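Local coordinates for periplasmic branched-chain amino acid-binding protein (Burkholderia mallei, PDB 3I09) that probably binds branched-chain amino acids or related small carboxylates in the periplasm and delivers them to an ABC transporter, here holding acetoacetic acid, at residues M272-S277 with E346-Y351; Y254-R257 with S261-W264; A134-G139 with D162-N167. All blocks are in the same frame, centred on the assembly; numbering follows the deposited sequence.

Contact 1: M272-S277 with E346-Y351; sequences MKKMPS and EPWDYY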
loop_
_atom_site.group_PDB
_atom_site.type_symbol
_atom_site.label_atom_id
_atom_site.label_comp_id
_atom_site.label_asym_id
_atom_site.label_seq_id
_atom_site.Cartn_x
_atom_site.Cartn_y
_atom_site.Cartn_z
HETATM N N MSE A 272 -11.867 16.817 1.504
HETATM C CA MSE A 272 -12.142 15.684 2.434
HETATM C C MSE A 272 -11.965 16.003 3.906
HETATM O O MSE A 272 -12.378 15.221 4.782
HETATM C CB MSE A 272 -11.225 14.491 2.113
HETATM C CG MSE A 272 -11.436 13.874 0.777
HETATM SE SE MSE A 272 -13.013 12.806 0.755
HETATM C CE MSE A 272 -12.541 11.393 2.053
ATOM N N LYS A 273 -11.340 17.131 4.206
ATOM C CA LYS A 273 -11.124 17.589 5.567
ATOM C C LYS A 273 -10.305 16.641 6.437
ATOM O O LYS A 273 -10.457 16.583 7.659
ATOM C CB LYS A 273 -12.454 18.012 6.238
ATOM C CG LYS A 273 -13.095 19.224 5.557
ATOM C CD LYS A 273 -12.172 20.436 5.626
ATOM C CE LYS A 273 -12.647 21.679 4.856
ATOM N NZ LYS A 273 -12.575 21.568 3.424
ATOM N N LYS A 274 -9.416 15.909 5.774
ATOM C CA LYS A 274 -8.373 15.135 6.423
ATOM C C LYS A 274 -7.141 15.265 5.556
ATOM O O LYS A 274 -7.258 15.564 4.350
ATOM C CB LYS A 274 -8.763 13.652 6.447
ATOM C CG LYS A 274 -9.937 13.377 7.336
ATOM C CD LYS A 274 -10.208 11.914 7.365
ATOM C CE LYS A 274 -10.932 11.568 8.637
ATOM N NZ LYS A 274 -12.297 12.113 8.566
HETATM N N MSE A 275 -5.966 15.024 6.127
HETATM C CA MSE A 275 -4.747 14.947 5.329
HETATM C C MSE A 275 -4.812 13.625 4.592
HETATM O O MSE A 275 -5.283 12.643 5.152
HETATM C CB MSE A 275 -3.478 14.918 6.187
HETATM C CG MSE A 275 -3.067 16.205 6.761
HETATM SE SE MSE A 275 -2.568 17.471 5.424
HETATM C CE MSE A 275 -2.382 18.995 6.652
ATOM N N PRO A 276 -4.308 13.580 3.358
ATOM C CA PRO A 276 -4.330 12.315 2.634
ATOM C C PRO A 276 -3.248 11.360 3.115
ATOM O O PRO A 276 -2.152 11.759 3.508
ATOM C CB PRO A 276 -4.054 12.725 1.178
ATOM C CG PRO A 276 -3.212 13.984 1.324
ATOM C CD PRO A 276 -3.815 14.688 2.517
ATOM N N SER A 277 -3.550 10.074 3.038
ATOM C CA SER A 277 -2.555 9.032 3.211
ATOM C C SER A 277 -1.738 8.861 1.926
ATOM O O SER A 277 -2.099 9.377 0.848
ATOM C CB SER A 277 -3.206 7.671 3.490
ATOM O OG SER A 277 -3.830 7.119 2.312
ATOM N N GLU A 346 1.714 21.199 14.133
ATOM C CA GLU A 346 0.378 21.521 13.636
ATOM C C GLU A 346 -0.363 20.219 13.476
ATOM O O GLU A 346 0.254 19.140 13.553
ATOM C CB GLU A 346 0.423 22.304 12.325
ATOM C CG GLU A 346 1.149 21.576 11.201
ATOM C CD GLU A 346 2.640 21.762 11.189
ATOM O OE1 GLU A 346 3.114 22.837 11.590
ATOM O OE2 GLU A 346 3.348 20.846 10.689
ATOM N N PRO A 347 -1.686 20.296 13.241
ATOM C CA PRO A 347 -2.425 19.046 13.081
ATOM C C PRO A 347 -1.851 18.191 11.969
ATOM O O PRO A 347 -1.449 18.692 10.912
ATOM C CB PRO A 347 -3.834 19.527 12.741
ATOM C CG PRO A 347 -3.908 20.882 13.405
ATOM C CD PRO A 347 -2.574 21.464 13.211
ATOM N N TRP A 348 -1.820 16.888 12.228
ATOM C CA TRP A 348 -1.276 15.884 11.314
ATOM C C TRP A 348 0.226 15.881 11.139
ATOM O O TRP A 348 0.736 15.119 10.313
ATOM C CB TRP A 348 -1.992 15.861 9.945
ATOM C CG TRP A 348 -3.485 15.695 10.000
ATOM C CD1 TRP A 348 -4.405 16.697 10.142
ATOM C CD2 TRP A 348 -4.235 14.502 9.771
ATOM N NE1 TRP A 348 -5.688 16.187 10.082
ATOM C CE2 TRP A 348 -5.611 14.840 9.868
ATOM C CE3 TRP A 348 -3.883 13.167 9.566
ATOM C CZ2 TRP A 348 -6.627 13.903 9.705
ATOM C CZ3 TRP A 348 -4.894 12.228 9.409
ATOM C CH2 TRP A 348 -6.258 12.605 9.493
ATOM N N ASP A 349 0.948 16.685 11.920
ATOM C CA ASP A 349 2.413 16.689 11.867
ATOM C C ASP A 349 2.935 15.523 12.710
ATOM O O ASP A 349 3.146 15.677 13.892
ATOM C CB ASP A 349 2.948 18.056 12.344
ATOM C CG ASP A 349 4.460 18.113 12.471
ATOM O OD1 ASP A 349 5.136 17.284 11.860
ATOM O OD2 ASP A 349 4.979 19.038 13.148
ATOM N N TYR A 350 3.127 14.354 12.094
ATOM C CA TYR A 350 3.398 13.146 12.849
ATOM C C TYR A 350 4.781 12.529 12.657
ATOM O O TYR A 350 5.179 11.710 13.508
ATOM C CB TYR A 350 2.352 12.059 12.514
ATOM C CG TYR A 350 0.900 12.396 12.788
ATOM C CD1 TYR A 350 0.527 13.344 13.739
ATOM C CD2 TYR A 350 -0.129 11.672 12.181
ATOM C CE1 TYR A 350 -0.810 13.592 14.025
ATOM C CE2 TYR A 350 -1.474 11.945 12.453
ATOM C CZ TYR A 350 -1.799 12.902 13.340
ATOM O OH TYR A 350 -3.113 13.181 13.609
ATOM N N TYR A 351 5.496 12.867 11.580
ATOM C CA TYR A 351 6.678 12.127 11.147
ATOM C C TYR A 351 7.987 12.884 11.228
ATOM O O TYR A 351 8.024 14.063 10.901
ATOM C CB TYR A 351 6.533 11.804 9.673
ATOM C CG TYR A 351 5.308 11.050 9.264
ATOM C CD1 TYR A 351 5.202 9.686 9.499
ATOM C CD2 TYR A 351 4.290 11.680 8.567
ATOM C CE1 TYR A 351 4.111 8.979 9.067
ATOM C CE2 TYR A 351 3.175 10.977 8.145
ATOM C CZ TYR A 351 3.087 9.633 8.410
ATOM O OH TYR A 351 1.987 8.925 7.998
HETATM O O HOH W 1 -8.506 17.049 10.031
#

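Contact 2: Y254-R257 with S261-W264; sequences YWNR and SRQW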
loop_
_atom_site.group_PDB
_atom_site.type_symbol
_atom_site.label_atom_id
_atom_site.label_comp_id
_atom_site.label_asym_id
_atom_site.label_seq_id
_atom_site.Cartn_x
_atom_site.Cartn_y
_atom_site.Cartn_z
ATOM N N TYR A 254 4.377 11.368 2.317
ATOM C CA TYR A 254 3.786 12.034 3.467
ATOM C C TYR A 254 3.529 13.481 3.085
ATOM O O TYR A 254 4.327 14.128 2.334
ATOM C CB TYR A 254 4.628 11.900 4.768
ATOM C CG TYR A 254 6.036 12.453 4.698
ATOM C CD1 TYR A 254 7.022 11.827 3.940
ATOM C CD2 TYR A 254 6.385 13.607 5.397
ATOM C CE1 TYR A 254 8.321 12.333 3.891
ATOM C CE2 TYR A 254 7.669 14.114 5.346
ATOM C CZ TYR A 254 8.627 13.477 4.592
ATOM O OH TYR A 254 9.895 13.999 4.525
ATOM N N TRP A 255 2.385 13.963 3.562
ATOM C CA TRP A 255 1.847 15.253 3.111
ATOM C C TRP A 255 2.817 16.406 3.345
ATOM O O TRP A 255 2.848 17.349 2.559
ATOM C CB TRP A 255 0.485 15.510 3.785
ATOM C CG TRP A 255 0.576 15.782 5.250
ATOM C CD1 TRP A 255 0.522 14.882 6.295
ATOM C CD2 TRP A 255 0.744 17.058 5.822
ATOM N NE1 TRP A 255 0.643 15.549 7.490
ATOM C CE2 TRP A 255 0.804 16.889 7.228
ATOM C CE3 TRP A 255 0.874 18.348 5.282
ATOM C CZ2 TRP A 255 0.974 17.969 8.105
ATOM C CZ3 TRP A 255 1.083 19.419 6.163
ATOM C CH2 TRP A 255 1.104 19.222 7.553
ATOM N N ASN A 256 3.592 16.330 4.417
ATOM C CA ASN A 256 4.452 17.452 4.804
ATOM C C ASN A 256 5.900 17.305 4.326
ATOM O O ASN A 256 6.771 18.016 4.789
ATOM C CB ASN A 256 4.454 17.630 6.325
ATOM C CG ASN A 256 4.841 19.053 6.750
ATOM O OD1 ASN A 256 4.668 20.004 5.981
ATOM N ND2 ASN A 256 5.356 19.210 7.997
ATOM N N ARG A 257 6.154 16.382 3.403
ATOM C CA ARG A 257 7.520 16.144 2.892
ATOM C C ARG A 257 8.125 17.364 2.253
ATOM O O ARG A 257 9.277 17.704 2.565
ATOM C CB ARG A 257 7.541 15.001 1.853
ATOM C CG ARG A 257 8.938 14.671 1.286
ATOM C CD ARG A 257 8.931 13.496 0.255
ATOM N NE ARG A 257 8.160 13.881 -0.931
ATOM C CZ ARG A 257 7.594 13.041 -1.815
ATOM N NH1 ARG A 257 7.714 11.715 -1.709
ATOM N NH2 ARG A 257 6.910 13.537 -2.831
ATOM N N SER A 261 4.136 18.142 -2.185
ATOM C CA SER A 261 3.244 17.245 -1.409
ATOM C C SER A 261 2.224 18.069 -0.626
ATOM O O SER A 261 1.022 17.738 -0.595
ATOM C CB SER A 261 4.032 16.315 -0.479
ATOM O OG SER A 261 4.745 16.996 0.548
ATOM N N ARG A 262 2.696 19.140 -0.001
ATOM C CA ARG A 262 1.827 20.000 0.792
ATOM C C ARG A 262 0.760 20.640 -0.088
ATOM O O ARG A 262 -0.401 20.768 0.294
ATOM C CB ARG A 262 2.635 21.114 1.478
ATOM C CG ARG A 262 3.525 20.656 2.636
ATOM C CD ARG A 262 4.493 21.826 3.127
ATOM N NE ARG A 262 5.665 21.206 3.766
ATOM C CZ ARG A 262 6.936 21.391 3.431
ATOM N NH1 ARG A 262 7.298 22.285 2.499
ATOM N NH2 ARG A 262 7.868 20.712 4.086
ATOM N N GLN A 263 1.163 21.112 -1.256
ATOM C CA GLN A 263 0.224 21.810 -2.131
ATOM C C GLN A 263 -0.882 20.863 -2.615
ATOM O O GLN A 263 -2.054 21.238 -2.647
ATOM C CB GLN A 263 0.971 22.509 -3.281
ATOM C CG GLN A 263 1.706 23.750 -2.723
ATOM C CD GLN A 263 2.403 24.674 -3.734
ATOM O OE1 GLN A 263 3.084 24.238 -4.668
ATOM N NE2 GLN A 263 2.265 25.973 -3.502
ATOM N N TRP A 264 -0.518 19.629 -2.959
ATOM C CA TRP A 264 -1.550 18.662 -3.317
ATOM C C TRP A 264 -2.439 18.302 -2.123
ATOM O O TRP A 264 -3.669 18.229 -2.248
ATOM C CB TRP A 264 -0.933 17.405 -3.934
ATOM C CG TRP A 264 -2.000 16.512 -4.416
ATOM C CD1 TRP A 264 -2.662 16.633 -5.594
ATOM C CD2 TRP A 264 -2.601 15.386 -3.727
ATOM N NE1 TRP A 264 -3.608 15.661 -5.702
ATOM C CE2 TRP A 264 -3.612 14.892 -4.568
ATOM C CE3 TRP A 264 -2.399 14.778 -2.486
ATOM C CZ2 TRP A 264 -4.392 13.786 -4.241
ATOM C CZ3 TRP A 264 -3.155 13.641 -2.166
ATOM C CH2 TRP A 264 -4.172 13.189 -3.024
#

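Contact 3: A134-G139 with D162-N167; sequences AVVKQG and DVVKAN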
loop_
_atom_site.group_PDB
_atom_site.type_symbol
_atom_site.label_atom_id
_atom_site.label_comp_id
_atom_site.label_asym_id
_atom_site.label_seq_id
_atom_site.Cartn_x
_atom_site.Cartn_y
_atom_site.Cartn_z
ATOM N N ALA A 134 15.844 -1.881 9.917
ATOM C CA ALA A 134 16.122 -0.787 10.834
ATOM C C ALA A 134 16.008 -1.248 12.300
ATOM O O ALA A 134 16.889 -0.950 13.125
ATOM C CB ALA A 134 15.204 0.407 10.560
ATOM N N VAL A 135 14.961 -1.992 12.608
ATOM C CA VAL A 135 14.747 -2.474 13.971
ATOM C C VAL A 135 15.831 -3.500 14.360
ATOM O O VAL A 135 16.391 -3.409 15.460
ATOM C CB VAL A 135 13.330 -3.031 14.152
ATOM C CG1 VAL A 135 13.126 -3.711 15.521
ATOM C CG2 VAL A 135 12.288 -1.926 13.959
ATOM N N VAL A 136 16.154 -4.434 13.472
ATOM C CA VAL A 136 17.199 -5.441 13.778
ATOM C C VAL A 136 18.545 -4.736 13.961
ATOM O O VAL A 136 19.304 -5.058 14.892
ATOM C CB VAL A 136 17.320 -6.541 12.691
ATOM C CG1 VAL A 136 18.484 -7.506 13.029
ATOM C CG2 VAL A 136 16.059 -7.277 12.571
ATOM N N LYS A 137 18.824 -3.738 13.122
ATOM C CA LYS A 137 20.087 -3.014 13.210
ATOM C C LYS A 137 20.188 -2.230 14.512
ATOM O O LYS A 137 21.307 -2.027 14.983
ATOM C CB LYS A 137 20.324 -2.081 12.003
ATOM C CG LYS A 137 21.212 -2.689 10.896
ATOM C CD LYS A 137 20.481 -3.075 9.634
ATOM C CE LYS A 137 21.427 -3.085 8.405
ATOM N NZ LYS A 137 20.973 -3.995 7.288
ATOM N N GLN A 138 19.049 -1.825 15.087
ATOM C CA GLN A 138 18.963 -1.112 16.371
ATOM C C GLN A 138 19.065 -2.064 17.583
ATOM O O GLN A 138 19.001 -1.615 18.737
ATOM C CB GLN A 138 17.625 -0.355 16.510
ATOM C CG GLN A 138 17.406 0.977 15.704
ATOM C CD GLN A 138 15.930 1.470 15.742
ATOM O OE1 GLN A 138 15.010 0.710 16.041
ATOM N NE2 GLN A 138 15.717 2.730 15.441
ATOM N N GLY A 139 19.178 -3.355 17.330
ATOM C CA GLY A 139 19.285 -4.358 18.397
ATOM C C GLY A 139 18.019 -5.152 18.676
ATOM O O GLY A 139 17.987 -5.943 19.634
ATOM N N ASP A 162 12.404 -13.194 6.785
ATOM C CA ASP A 162 13.611 -13.352 5.950
ATOM C C ASP A 162 14.624 -12.235 6.205
ATOM O O ASP A 162 15.826 -12.514 6.350
ATOM C CB ASP A 162 13.274 -13.405 4.470
ATOM C CG ASP A 162 12.594 -14.716 4.051
ATOM O OD1 ASP A 162 12.620 -15.728 4.808
ATOM O OD2 ASP A 162 12.011 -14.723 2.949
ATOM N N VAL A 163 14.161 -10.983 6.300
ATOM C CA VAL A 163 15.061 -9.851 6.622
ATOM C C VAL A 163 15.682 -9.970 8.006
ATOM O O VAL A 163 16.910 -9.801 8.165
ATOM C CB VAL A 163 14.342 -8.500 6.451
ATOM C CG1 VAL A 163 15.177 -7.328 7.002
ATOM C CG2 VAL A 163 14.021 -8.289 5.012
ATOM N N VAL A 164 14.851 -10.294 9.004
ATOM C CA VAL A 164 15.332 -10.503 10.360
ATOM C C VAL A 164 16.461 -11.543 10.394
ATOM O O VAL A 164 17.551 -11.295 10.951
ATOM C CB VAL A 164 14.177 -10.883 11.338
ATOM C CG1 VAL A 164 14.747 -11.363 12.716
ATOM C CG2 VAL A 164 13.245 -9.673 11.535
ATOM N N LYS A 165 16.219 -12.693 9.783
ATOM C CA LYS A 165 17.224 -13.755 9.759
ATOM C C LYS A 165 18.484 -13.360 8.979
ATOM O O LYS A 165 19.600 -13.623 9.428
ATOM C CB LYS A 165 16.620 -15.051 9.235
ATOM C CG LYS A 165 15.551 -15.659 10.145
ATOM C CD LYS A 165 14.754 -16.751 9.405
ATOM C CE LYS A 165 13.490 -17.165 10.147
ATOM N NZ LYS A 165 12.590 -18.050 9.302
ATOM N N ALA A 166 18.316 -12.725 7.826
ATOM C CA ALA A 166 19.444 -12.231 7.036
ATOM C C ALA A 166 20.342 -11.263 7.811
ATOM O O ALA A 166 21.528 -11.181 7.522
ATOM C CB ALA A 166 18.955 -11.546 5.793
ATOM N N ASN A 167 19.776 -10.537 8.779
ATOM C CA ASN A 167 20.507 -9.526 9.534
ATOM C C ASN A 167 20.923 -9.974 10.937
ATOM O O ASN A 167 21.229 -9.150 11.797
ATOM C CB ASN A 167 19.685 -8.240 9.605
ATOM C CG ASN A 167 19.753 -7.436 8.333
ATOM O OD1 ASN A 167 20.676 -6.642 8.151
ATOM N ND2 ASN A 167 18.758 -7.605 7.450
#

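Contact 1: M272-S277 with E346-Y351
Trp348 and Met275, a selenomethionine, carry this contact between the loop joining helices 259-272 and 278-297 and the loop that leads into strand 351-357. The tight part lies over one indole face. Met275 CB comes within 3.7 Å of Trp348 CD2, and Met275 CG stands 3.6 Å from the centroid of the five-membered ring, 27° off its normal, a CH-pi contact. Two conformers of Met275 are deposited, so these close approaches describe one of them. In that conformer the bend at chi2 leaves SE oblique to the ring, 5.4 Å from the same centroid. The backbone N of Met275 lies toward the rim of this face, buried without a polar partner, while Tyr350 OH lies toward the rim of the opposite face.

The looser side faces solvent. Lys274 offers mainly its CB, 3.9 Å from Trp348 CZ2, and its ammonium end leads away. In the ring plane, a water accepts from Trp348 NE1 at 2.9 Å and donates to Lys273 O at 3.1 Å. The bond from Asp349 N to Glu346 O closes a type II beta turn, in which Trp348, at positive phi (71°), presents its indole for a Met-aromatic contact.

Contact 2: Y254-R257 with S261-W264
A type I beta turn, Tyr254 to Arg257, packs here against the opening turns of the helix that follows it, 259-272, with Arg262 reaching back to hold Asn256. The bond from Arg257 N to Tyr254 O, 3.1 Å long, closes the turn.

Arg262 grips Asn256 side-on with two nitrogens, each taking a different oxygen. Its NE donates to Asn256 OD1 at 2.7 Å, with an N-H...O angle of 156° and the oxygen close to the guanidinium plane. Its NH2 donates to the backbone O of Asn256 at 3.0 Å, a more bent bond (132°) whose acceptor is tilted out of that plane. Both donors lie above the planes of the carbonyls they meet, so neither bond follows a lone pair. The amide and guanidinium planes stand 73° apart, which excludes a flat, stacked pairing. The Arg262 chain runs extended from CG to NE, and Asn256 has its CG anti to the backbone N, which leaves OD1 beside the arginine while the Asn256 CB covers the Trp255 ring, 3.6 Å above its centre.

The indole N-H of Trp255 is directed outside the contact, to Trp348. Across the contact its CE3 lies 4.4 Å from Arg262 CG, met obliquely.

Nearer the helix start, Asp258 OD1 accepts from Ser261 N. Ser261 OG sits between its own backbone N and carbonyl carbon, turned toward the carbonyls of the turn. Two conformers of this serine are deposited, and its single proton has more than one acceptor within reach, so that link remains doubtful; in the conformer described, Ser261 OG is 2.8 Å from Trp255 O.

Contact 3: A134-G139 with D162-N167
The carboxamide of Asn167 is the flat group here, and its two ends are used by different partners: OD1 by Lys137 across the contact, ND2 by its own helix. Lys137 NZ donates to Asn167 OD1 at 2.8 Å, approaching with a tilt of 30° from the carbonyl plane. At the other end, Asn167 ND2 donates to Val163 O at 3.0 Å, nearly straight at 167° and with the acceptor lying in the amide plane. That second bond fixes the rotation of the amide, so OD1 is directed at the lysine. Lys137 reaches it with chi1 (-97°) and chi2 both away from staggered values, the chain bending at chi2 to bring the ammonium group across.

Beneath this polar bridge the packing is apolar. The backbones approach most closely at Val136 and Val164, whose CA atoms are 6.4 Å apart. The two branches of Val136 divide the work: CG2, anti to the carbonyl carbon, meets Val164 CG2 at 3.8 Å, whereas CG1, anti to the backbone N, lies 3.7 Å from Asn167 CB and 3.4 Å from Asn167 O. Both valines are buried and also touch Trp143 on strand 142-148, while Lys137 is exposed, so the contact grades from a covered interior to a solvent-facing bridge.

The two helices end close to one another. Helix 124-137 terminates in a Schellman motif at Gly139, whose N bonds to Val136 O; Asn167 is the first residue to leave helical geometry after helix 151-166. Together they pack beside strand 142-148, with helix 151-166 forming the connection of the beta-alpha-beta crossover from that strand to the parallel strand 170-177, the recurring unit of the alpha/beta lobes of type I periplasmic binding proteins.

Contacts 1 and 2 form one continuous cluster, with centres 9 Å apart: a probable hydrogen bond of 2.9 Å from Trp255 NE1 to Trp348 O is the polar joint between them, and Pro276 CG packs 3.5 Å from Trp264 CZ3. Contact 3 is separate, its centre 30 Å from each of the others, with nearest atoms about 13 Å from contact 1 and about 15 Å from contact 2. The relation to the acetoacetic acid pocket is indirect. Ser277 of contact 1 bonds through OG to the backbone O of Ile20, a pocket residue. In contact 3, helix 151-166 starts beside Tyr150 and includes Phe152, both lining the pocket, but 162-167 lies at its far end.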